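Local coordinates for small archaeal modifier protein 1 (Haloferax volcanii, PDB 3PO0) that serves as a ubiquitin-like modifier joined through its C-terminal glycine to lysines of target proteins, and as a sulfur carrier in molybdenum cofactor biosynthesis, at residues A9-V14 with L80-P85. Sequence-based numbering, arbitrary orientation.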
ATOM      1  N   ALA A   9     -11.622   3.285   2.843  1.00 21.13           N
ATOM      2  CA  ALA A   9     -12.718   2.322   2.808  1.00 24.96           C
ATOM      3  C   ALA A   9     -12.409   1.059   3.607  1.00 25.29           C
ATOM      4  O   ALA A   9     -11.942   1.139   4.739  1.00 23.81           O
ATOM      5  CB  ALA A   9     -13.075   1.976   1.363  1.00 26.99           C
ATOM      6  N   ASP A  10     -12.665  -0.098   3.005  1.00 32.40           N
ATOM      7  CA  ASP A  10     -12.463  -1.371   3.680  1.00 35.53           C
ATOM      8  C   ASP A  10     -11.028  -1.579   4.151  1.00 27.72           C
ATOM      9  O   ASP A  10     -10.799  -2.227   5.170  1.00 30.19           O
ATOM     10  CB  ASP A  10     -12.893  -2.535   2.785  1.00 46.45           C
ATOM     11  CG  ASP A  10     -14.398  -2.624   2.625  1.00 65.33           C
ATOM     12  OD1 ASP A  10     -15.117  -1.851   3.296  1.00 70.06           O
ATOM     13  OD2 ASP A  10     -14.862  -3.477   1.838  1.00 72.91           O
ATOM     14  N   LEU A  11     -10.060  -1.039   3.420  1.00 24.10           N
ATOM     15  CA  LEU A  11      -8.670  -1.288   3.783  1.00 22.33           C
ATOM     16  C   LEU A  11      -8.279  -0.514   5.047  1.00 21.96           C
ATOM     17  O   LEU A  11      -7.548  -1.024   5.895  1.00 24.84           O
ATOM     18  CB  LEU A  11      -7.720  -0.998   2.615  1.00 21.51           C
ATOM     19  CG  LEU A  11      -8.032  -1.718   1.303  1.00 24.31           C
ATOM     20  CD1 LEU A  11      -7.046  -1.286   0.217  1.00 25.12           C
ATOM     21  CD2 LEU A  11      -8.001  -3.238   1.483  1.00 27.52           C
ATOM     22  N   ALA A  12      -8.778   0.707   5.183  1.00 20.89           N
ATOM     23  CA  ALA A  12      -8.566   1.463   6.412  1.00 22.97           C
ATOM     24  C   ALA A  12      -9.252   0.779   7.592  1.00 29.28           C
ATOM     25  O   ALA A  12      -8.752   0.812   8.715  1.00 31.44           O
ATOM     26  CB  ALA A  12      -9.077   2.901   6.266  1.00 23.85           C
ATOM     27  N   GLU A  13     -10.413   0.179   7.345  1.00 30.92           N
ATOM     28  CA  GLU A  13     -11.142  -0.486   8.416  1.00 35.07           C
ATOM     29  C   GLU A  13     -10.382  -1.723   8.876  1.00 35.36           C
ATOM     30  O   GLU A  13     -10.238  -1.970  10.074  1.00 39.44           O
ATOM     31  CB  GLU A  13     -12.556  -0.857   7.962  1.00 39.48           C
ATOM     32  CG  GLU A  13     -13.448   0.346   7.692  1.00 46.13           C
ATOM     33  CD  GLU A  13     -14.815  -0.042   7.165  1.00 58.08           C
ATOM     34  OE1 GLU A  13     -15.322  -1.121   7.547  1.00 65.91           O
ATOM     35  OE2 GLU A  13     -15.381   0.732   6.364  1.00 59.56           O
ATOM     36  N   VAL A  14      -9.886  -2.493   7.915  1.00 32.08           N
ATOM     37  CA  VAL A  14      -9.173  -3.727   8.233  1.00 34.05           C
ATOM     38  C   VAL A  14      -7.888  -3.428   8.999  1.00 32.53           C
ATOM     39  O   VAL A  14      -7.525  -4.164   9.930  1.00 37.08           O
ATOM     40  CB  VAL A  14      -8.837  -4.527   6.959  1.00 36.61           C
ATOM     41  CG1 VAL A  14      -7.853  -5.652   7.275  1.00 39.99           C
ATOM     42  CG2 VAL A  14     -10.110  -5.081   6.336  1.00 42.07           C
ATOM     43  N   LEU A  80       1.838   7.538  -0.468  1.00 13.72           N
ATOM     44  CA  LEU A  80       1.340   6.370  -1.173  1.00 12.67           C
ATOM     45  C   LEU A  80      -0.096   6.146  -0.737  1.00 15.15           C
ATOM     46  O   LEU A  80      -0.459   6.466   0.388  1.00 17.72           O
ATOM     47  CB  LEU A  80       2.197   5.142  -0.824  1.00 13.54           C
ATOM     48  CG  LEU A  80       3.700   5.402  -0.985  1.00 17.08           C
ATOM     49  CD1 LEU A  80       4.546   4.297  -0.364  1.00 20.34           C
ATOM     50  CD2 LEU A  80       4.035   5.590  -2.453  1.00 22.20           C
ATOM     51  N   ALA A  81      -0.917   5.600  -1.620  1.00 13.16           N
ATOM     52  CA  ALA A  81      -2.292   5.321  -1.262  1.00 14.20           C
ATOM     53  C   ALA A  81      -2.712   3.950  -1.748  1.00 11.42           C
ATOM     54  O   ALA A  81      -2.224   3.467  -2.771  1.00 13.95           O
ATOM     55  CB  ALA A  81      -3.216   6.379  -1.828  1.00 15.67           C
ATOM     56  N   LEU A  82      -3.625   3.338  -0.999  1.00 14.05           N
ATOM     57  CA  LEU A  82      -4.244   2.071  -1.386  1.00 15.59           C
ATOM     58  C   LEU A  82      -5.760   2.237  -1.391  1.00 14.07           C
ATOM     59  O   LEU A  82      -6.354   2.580  -0.366  1.00 17.46           O
ATOM     60  CB  LEU A  82      -3.924   0.972  -0.373  1.00 21.95           C
ATOM     61  CG  LEU A  82      -2.650   0.147  -0.404  1.00 21.21           C
ATOM     62  CD1 LEU A  82      -2.854  -1.032   0.532  1.00 22.24           C
ATOM     63  CD2 LEU A  82      -2.319  -0.317  -1.806  1.00 20.03           C
ATOM     64  N   PHE A  83      -6.376   1.987  -2.537  1.00 17.71           N
ATOM     65  CA  PHE A  83      -7.831   2.032  -2.657  1.00 20.30           C
ATOM     66  C   PHE A  83      -8.360   0.671  -3.079  1.00 24.24           C
ATOM     67  O   PHE A  83      -7.842   0.072  -4.009  1.00 26.18           O
ATOM     68  CB  PHE A  83      -8.260   3.049  -3.719  1.00 23.09           C
ATOM     69  CG  PHE A  83      -8.005   4.479  -3.353  1.00 25.05           C
ATOM     70  CD1 PHE A  83      -8.942   5.202  -2.634  1.00 25.45           C
ATOM     71  CD2 PHE A  83      -6.858   5.121  -3.777  1.00 28.54           C
ATOM     72  CE1 PHE A  83      -8.726   6.529  -2.319  1.00 24.86           C
ATOM     73  CE2 PHE A  83      -6.633   6.455  -3.461  1.00 32.98           C
ATOM     74  CZ  PHE A  83      -7.571   7.156  -2.731  1.00 28.00           C
ATOM     75  N   PRO A  84      -9.403   0.185  -2.398  1.00 26.52           N
ATOM     76  CA  PRO A  84     -10.111  -1.037  -2.787  1.00 33.69           C
ATOM     77  C   PRO A  84     -11.176  -0.729  -3.832  1.00 37.15           C
ATOM     78  O   PRO A  84     -11.531   0.431  -4.013  1.00 36.49           O
ATOM     79  CB  PRO A  84     -10.787  -1.460  -1.483  1.00 39.55           C
ATOM     80  CG  PRO A  84     -11.068  -0.174  -0.788  1.00 36.83           C
ATOM     81  CD  PRO A  84      -9.926   0.755  -1.144  1.00 29.51           C
ATOM     82  N   PRO A  85     -11.695  -1.761  -4.511  1.00 40.21           N
ATOM     83  CA  PRO A  85     -12.850  -1.530  -5.383  1.00 55.58           C
ATOM     84  C   PRO A  85     -14.104  -1.320  -4.538  1.00 79.57           C
ATOM     85  O   PRO A  85     -14.120  -1.714  -3.372  1.00 68.89           O
ATOM     86  CB  PRO A  85     -12.949  -2.835  -6.173  1.00 53.40           C
ATOM     87  CG  PRO A  85     -12.358  -3.858  -5.267  1.00 49.95           C
ATOM     88  CD  PRO A  85     -11.243  -3.163  -4.547  1.00 43.80           C
TER
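Leu11 and Pro84 show how a compact ring can lodge against a helix without any polar bond. The pyrrolidine of Pro84 is the bump; the hollow is on helix 9-15, between the side chains of Ala9 and Leu11, with the backbone Asp10 N as its floor. Ala9 CB meets the tip of the ring, at 3.6 Å from Pro84 CG, while Leu11 CG sits over three ring carbons, 3.9 Å from Pro84 CB and nearly as near to Pro84 CG and Pro84 CD. The side chains of Leu11 and Pro84 slide past each other in opposite directions.

Leu11 is in turn a bump for the strand. Its CG stands anti to the carbonyl carbon (chi1 -54°), and CD1 continues anti to CA (chi2 177°), an extended shape that carries the methyl past the ring. Leu11 CD1 thus lies 3.8 Å from Pro84 CD and 3.9 Å from Leu82 CB, bridging the end of strand 79-83 and the residue just beyond it. Cutting Leu11 back to an alanine would remove CG and both methyls, and is likely to open a gap beside the Pro84 ring and take one apolar neighbour from Leu82 CB.

The CB of Phe83, between these two residues, points away from the helix, and its ring stacks on Phe8; Leu82 also packs on Trp5, Leu34 and Leu37. In this beta-grasp fold, strands 2-7 and 79-83 lie parallel in the sheet, and the contact joins the helix that follows the first to the exit of the second, where the tail towards Gly89 begins. Chemically it rests on aliphatic carbon: proline has no N-H to offer the helix, and the buried Leu82 O has no partner in the model. The fit thus probably rests on complementary shape and on apolar surface withdrawn from water, more fully at Leu11 and Leu82 than at the Ala9 edge.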